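Local coordinates for protein alanine dehydrogenase (Archaeoglobus fulgidus, PDB 1OMO) that catalyses the reversible NAD-dependent oxidative deamination of L-alanine to pyruvate, working as a homodimer with a Rossmann-fold domain for the coenzyme, at residues P55-G60 against N88-G93; M17-N22 against Y305-S310. All coordinates share one frame; numbering follows the deposited sequence.

From the N terminus, the chain first passes through M17-N22, at the start of helix 17-32, which waits for its partner until Y305-S310 near the end of the last helix. Interaction 2 thus closes a loop spanning most of the chain. Interaction 1 falls wholly within that span: P55-G60 meets N88-G93 after only 27 intervening residues, so the two contacts nest and do not cross. The centres of interactions 1 and 2 are about 17 Å apart. Interaction 1 joins the end of strand 50-58 and its turn with the loop between strands 83-88 and 95-100, interaction 2 two helices. Residues L58 and M59 touch both helix 17-32 and helix 294-311, linking the two regions.

Interaction 1: residues P55-G60 against N88-G93; sequences PAHLMG and NSPETG
The carbonyl oxygen of G60 is met by the P90 ring, whose CD lies 3.2 Å from G60 O and whose CG is at 3.4 Å. CD is bonded to the ring nitrogen and is therefore mildly polarised, so the approach is consistent with a weak C-H...O contact. G60 follows M59 at the centre of a type I' turn joining strands 50-58 and 61-69; a side chain at these backbone angles would strike the preceding carbonyl oxygen.

H57 reaches the same proline from the end of its strand. Its CG is anti to the backbone N (chi1 173°), which carries the imidazole across to the proline. There H57 NE2 comes to 3.8 Å from P90 CG, the ring set at a slant to the proline. ND1 is hydrogen-bonded to Q37 OE1. F46 of the second subunit packs on P90 and stacks edge-to-face with H57, so the pair forms part of the dimer interface.

The segment 88-93 is braced internally as it turns from strand 83-88 into strand 95-100. G93 N bonds to S89 O at 2.7 Å, closing an alpha turn, while N88 ND2 reaches G93 O at 3.0 Å in a nearly straight bond (175°). G93 O lies in the amide plane of N88, whereas ND2 stands 41° above the carbonyl plane of G93. S89 OG receives a weak bond from E91 N, and N88 OD1 is taken by W66 NE1 of the second subunit.

No hydrogen bond links the two segments. With H57 ND1 bonded to Q37 OE1, the contact rests on van der Waals packing of the H57 ring and G60 O against P90.

Interaction 2: residues M17-N22 against Y305-S310; sequences MDEAMN and YENALS
E19 is the residue of 17-22 that meets the other helix, its carboxylate facing the amide of N307. Before it along the chain, M17 turns to a different side of the helix and packs on L107 and A111 of helix 102-120 and on A143 of helix 135-147. D18 makes a long, weak ion pair with R146. E19 then points toward 305-310: its chain is extended beyond CG, and it meets N307 coming from the opposite direction. N307 ND2 donates to E19 OE2 at 3.0 Å with an N-H...O angle of 168°. The donor reaches OE2 on the syn side, 25° out of the carboxylate plane, while OE2 lies almost in the amide plane of N307. The two flat groups are only modestly twisted, their planes 21° apart.

Each end has a second partner. E19 OE1 accepts from the amide of S16, and N307 ND2 also donates to L14 O. The nearby helix start would probably favour the charged carboxylate. Shortening E19 to alanine would remove the carboxylate, which is likely to leave the S16 amide without this acceptor and the N307 amide, still bonded to L14 O, with less to fix its rotation.

Beyond E19, A20 packs on L107 and M21 on A111, R146 and V147. The E19 and R108 side chains are about 10 Å apart; R108 binds NAD. E19 OE1 to S16 N is the capping-box bond, but S16 OG is met weakly, by D18 N, so the box appears incomplete; through OE2, N307 ties this helix start to helix 294-311 within the ornithine cyclodeaminase/mu-crystallin fold.

Interaction 1: residues P55-G60 against N88-G93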
loop_
_atom_site.group_PDB
_atom_site.type_symbol
_atom_site.label_atom_id
_atom_site.label_comp_id
_atom_site.label_asym_id
_atom_site.label_seq_id
_atom_site.Cartn_x
_atom_site.Cartn_y
_atom_site.Cartn_z
ATOM N N PRO A 55 0.708 -4.071 -3.744
ATOM C CA PRO A 55 -0.656 -4.438 -4.174
ATOM C C PRO A 55 -0.697 -5.095 -5.538
ATOM O O PRO A 55 0.152 -4.833 -6.365
ATOM C CB PRO A 55 -1.389 -3.096 -4.183
ATOM C CG PRO A 55 -0.319 -2.179 -4.675
ATOM C CD PRO A 55 0.947 -2.629 -3.954
ATOM N N ALA A 56 -1.684 -5.948 -5.768
ATOM C CA ALA A 56 -1.826 -6.623 -7.057
ATOM C C ALA A 56 -3.219 -7.198 -7.285
ATOM O O ALA A 56 -3.928 -7.524 -6.351
ATOM C CB ALA A 56 -0.791 -7.735 -7.193
ATOM N N HIS A 57 -3.582 -7.352 -8.543
ATOM C CA HIS A 57 -4.863 -7.900 -8.919
ATOM C C HIS A 57 -4.684 -8.915 -10.057
ATOM O O HIS A 57 -4.070 -8.585 -11.103
ATOM C CB HIS A 57 -5.762 -6.760 -9.397
ATOM C CG HIS A 57 -7.069 -7.207 -9.974
ATOM N ND1 HIS A 57 -7.744 -6.476 -10.927
ATOM C CD2 HIS A 57 -7.834 -8.295 -9.729
ATOM C CE1 HIS A 57 -8.864 -7.097 -11.247
ATOM N NE2 HIS A 57 -8.942 -8.206 -10.535
ATOM N N LEU A 58 -5.197 -10.136 -9.843
ATOM C CA LEU A 58 -5.178 -11.202 -10.865
ATOM C C LEU A 58 -5.857 -12.457 -10.329
ATOM O O LEU A 58 -6.154 -12.561 -9.130
ATOM C CB LEU A 58 -3.756 -11.571 -11.299
ATOM C CG LEU A 58 -3.051 -12.537 -10.341
ATOM C CD1 LEU A 58 -1.744 -13.093 -10.968
ATOM C CD2 LEU A 58 -2.769 -11.787 -9.047
ATOM N N MET A 59 -6.105 -13.410 -11.221
ATOM C CA MET A 59 -6.725 -14.661 -10.836
ATOM C C MET A 59 -8.008 -14.467 -10.055
ATOM O O MET A 59 -8.405 -15.335 -9.295
ATOM C CB MET A 59 -5.747 -15.491 -9.999
ATOM C CG MET A 59 -4.396 -15.645 -10.658
ATOM S SD MET A 59 -3.268 -16.506 -9.603
ATOM C CE MET A 59 -2.241 -17.314 -10.799
ATOM N N GLY A 60 -8.640 -13.320 -10.225
ATOM C CA GLY A 60 -9.891 -13.079 -9.553
ATOM C C GLY A 60 -9.853 -12.463 -8.176
ATOM O O GLY A 60 -10.904 -12.296 -7.549
ATOM N N ASN A 88 -8.665 -9.126 -0.883
ATOM C CA ASN A 88 -9.987 -8.526 -1.114
ATOM C C ASN A 88 -10.724 -9.091 -2.316
ATOM O O ASN A 88 -10.155 -9.791 -3.149
ATOM C CB ASN A 88 -9.877 -7.016 -1.322
ATOM C CG ASN A 88 -9.111 -6.307 -0.200
ATOM O OD1 ASN A 88 -7.921 -6.574 0.034
ATOM N ND2 ASN A 88 -9.790 -5.395 0.493
ATOM N N SER A 89 -12.010 -8.767 -2.397
ATOM C CA SER A 89 -12.835 -9.182 -3.531
ATOM C C SER A 89 -12.819 -8.035 -4.537
ATOM O O SER A 89 -13.092 -6.901 -4.182
ATOM C CB SER A 89 -14.276 -9.435 -3.086
ATOM O OG SER A 89 -15.176 -9.316 -4.178
ATOM N N PRO A 90 -12.490 -8.310 -5.801
ATOM C CA PRO A 90 -12.489 -7.201 -6.754
ATOM C C PRO A 90 -13.911 -6.676 -7.086
ATOM O O PRO A 90 -14.061 -5.555 -7.584
ATOM C CB PRO A 90 -11.794 -7.794 -7.981
ATOM C CG PRO A 90 -10.941 -8.903 -7.422
ATOM C CD PRO A 90 -11.892 -9.513 -6.401
ATOM N N GLU A 91 -14.950 -7.459 -6.823
ATOM C CA GLU A 91 -16.303 -7.002 -7.142
ATOM C C GLU A 91 -16.922 -6.130 -6.062
ATOM O O GLU A 91 -17.754 -5.265 -6.369
ATOM C CB GLU A 91 -17.241 -8.184 -7.405
ATOM C CG GLU A 91 -17.121 -8.791 -8.803
ATOM C CD GLU A 91 -15.785 -9.483 -9.032
ATOM O OE1 GLU A 91 -15.452 -10.428 -8.270
ATOM O OE2 GLU A 91 -15.061 -9.085 -9.980
ATOM N N THR A 92 -16.514 -6.332 -4.808
ATOM C CA THR A 92 -17.063 -5.567 -3.685
ATOM C C THR A 92 -16.015 -4.806 -2.858
ATOM O O THR A 92 -16.369 -3.980 -2.016
ATOM C CB THR A 92 -17.786 -6.499 -2.729
ATOM O OG1 THR A 92 -16.841 -7.435 -2.193
ATOM C CG2 THR A 92 -18.886 -7.267 -3.456
ATOM N N GLY A 93 -14.731 -5.115 -3.085
ATOM C CA GLY A 93 -13.642 -4.482 -2.353
ATOM C C GLY A 93 -13.526 -5.028 -0.940
ATOM O O GLY A 93 -12.637 -4.663 -0.179
#

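Interaction 2: residues M17-N22 against Y305-S310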
loop_
_atom_site.group_PDB
_atom_site.type_symbol
_atom_site.label_atom_id
_atom_site.label_comp_id
_atom_site.label_asym_id
_atom_site.label_seq_id
_atom_site.Cartn_x
_atom_site.Cartn_y
_atom_site.Cartn_z
ATOM N N MET A 17 4.386 -26.623 -1.913
ATOM C CA MET A 17 5.389 -25.954 -2.722
ATOM C C MET A 17 4.925 -26.116 -4.158
ATOM O O MET A 17 5.105 -25.228 -4.975
ATOM C CB MET A 17 6.768 -26.593 -2.555
ATOM C CG MET A 17 7.806 -26.126 -3.624
ATOM S SD MET A 17 8.021 -24.344 -3.670
ATOM C CE MET A 17 9.221 -24.013 -2.379
ATOM N N ASP A 18 4.317 -27.257 -4.462
ATOM C CA ASP A 18 3.816 -27.484 -5.804
ATOM C C ASP A 18 2.675 -26.516 -6.098
ATOM O O ASP A 18 2.630 -25.923 -7.164
ATOM C CB ASP A 18 3.350 -28.934 -5.958
ATOM C CG ASP A 18 4.502 -29.882 -6.261
ATOM O OD1 ASP A 18 4.705 -30.841 -5.497
ATOM O OD2 ASP A 18 5.204 -29.667 -7.272
ATOM N N GLU A 19 1.758 -26.337 -5.155
ATOM C CA GLU A 19 0.663 -25.401 -5.390
ATOM C C GLU A 19 1.273 -24.014 -5.627
ATOM O O GLU A 19 0.896 -23.311 -6.553
ATOM C CB GLU A 19 -0.280 -25.344 -4.185
ATOM C CG GLU A 19 -1.191 -26.549 -4.033
ATOM C CD GLU A 19 -2.032 -26.452 -2.776
ATOM O OE1 GLU A 19 -1.433 -26.245 -1.684
ATOM O OE2 GLU A 19 -3.281 -26.583 -2.887
ATOM N N ALA A 20 2.241 -23.653 -4.791
ATOM C CA ALA A 20 2.912 -22.355 -4.892
ATOM C C ALA A 20 3.564 -22.209 -6.260
ATOM O O ALA A 20 3.488 -21.142 -6.870
ATOM C CB ALA A 20 3.979 -22.213 -3.777
ATOM N N MET A 21 4.198 -23.282 -6.735
ATOM C CA MET A 21 4.854 -23.254 -8.041
ATOM C C MET A 21 3.891 -23.064 -9.198
ATOM O O MET A 21 4.184 -22.325 -10.147
ATOM C CB MET A 21 5.696 -24.521 -8.273
ATOM C CG MET A 21 7.080 -24.451 -7.589
ATOM S SD MET A 21 8.043 -25.977 -7.467
ATOM C CE MET A 21 8.792 -25.947 -9.047
ATOM N N ASN A 22 2.737 -23.716 -9.123
ATOM C CA ASN A 22 1.758 -23.569 -10.187
ATOM C C ASN A 22 1.189 -22.166 -10.229
ATOM O O ASN A 22 0.992 -21.623 -11.309
ATOM C CB ASN A 22 0.618 -24.565 -10.013
ATOM C CG ASN A 22 0.998 -25.945 -10.472
ATOM O OD1 ASN A 22 0.382 -26.939 -10.070
ATOM N ND2 ASN A 22 2.018 -26.024 -11.327
ATOM N N TYR A 305 -6.233 -18.944 0.858
ATOM C CA TYR A 305 -7.594 -18.580 1.262
ATOM C C TYR A 305 -8.619 -19.680 0.910
ATOM O O TYR A 305 -9.399 -20.081 1.756
ATOM C CB TYR A 305 -8.011 -17.221 0.653
ATOM C CG TYR A 305 -9.448 -16.816 0.964
ATOM C CD1 TYR A 305 -10.406 -16.775 -0.041
ATOM C CD2 TYR A 305 -9.858 -16.532 2.274
ATOM C CE1 TYR A 305 -11.753 -16.468 0.234
ATOM C CE2 TYR A 305 -11.194 -16.223 2.561
ATOM C CZ TYR A 305 -12.139 -16.197 1.529
ATOM O OH TYR A 305 -13.447 -15.905 1.787
ATOM N N GLU A 306 -8.594 -20.180 -0.315
ATOM C CA GLU A 306 -9.529 -21.220 -0.729
ATOM C C GLU A 306 -9.252 -22.516 0.011
ATOM O O GLU A 306 -10.181 -23.236 0.357
ATOM C CB GLU A 306 -9.469 -21.403 -2.255
ATOM C CG GLU A 306 -9.971 -20.147 -2.971
ATOM C CD GLU A 306 -9.833 -20.175 -4.469
ATOM O OE1 GLU A 306 -10.289 -19.221 -5.122
ATOM O OE2 GLU A 306 -9.266 -21.142 -5.009
ATOM N N ASN A 307 -7.992 -22.828 0.284
ATOM C CA ASN A 307 -7.738 -24.048 1.019
ATOM C C ASN A 307 -8.187 -23.873 2.454
ATOM O O ASN A 307 -8.490 -24.844 3.132
ATOM C CB ASN A 307 -6.267 -24.415 0.995
ATOM C CG ASN A 307 -5.859 -25.072 -0.296
ATOM O OD1 ASN A 307 -6.696 -25.591 -1.022
ATOM N ND2 ASN A 307 -4.571 -25.068 -0.583
ATOM N N ALA A 308 -8.204 -22.632 2.923
ATOM C CA ALA A 308 -8.618 -22.345 4.274
ATOM C C ALA A 308 -10.142 -22.556 4.399
ATOM O O ALA A 308 -10.612 -23.120 5.396
ATOM C CB ALA A 308 -8.230 -20.919 4.650
ATOM N N LEU A 309 -10.921 -22.105 3.413
ATOM C CA LEU A 309 -12.360 -22.322 3.488
ATOM C C LEU A 309 -12.597 -23.839 3.541
ATOM O O LEU A 309 -13.329 -24.340 4.409
ATOM C CB LEU A 309 -13.050 -21.756 2.274
ATOM C CG LEU A 309 -12.764 -20.271 2.116
ATOM C CD1 LEU A 309 -13.463 -19.778 0.870
ATOM C CD2 LEU A 309 -13.245 -19.488 3.328
ATOM N N SER A 310 -11.951 -24.561 2.627
ATOM C CA SER A 310 -12.084 -26.019 2.538
ATOM C C SER A 310 -11.836 -26.793 3.802
ATOM O O SER A 310 -12.555 -27.741 4.075
ATOM C CB SER A 310 -11.150 -26.589 1.478
ATOM O OG SER A 310 -11.616 -26.202 0.211
#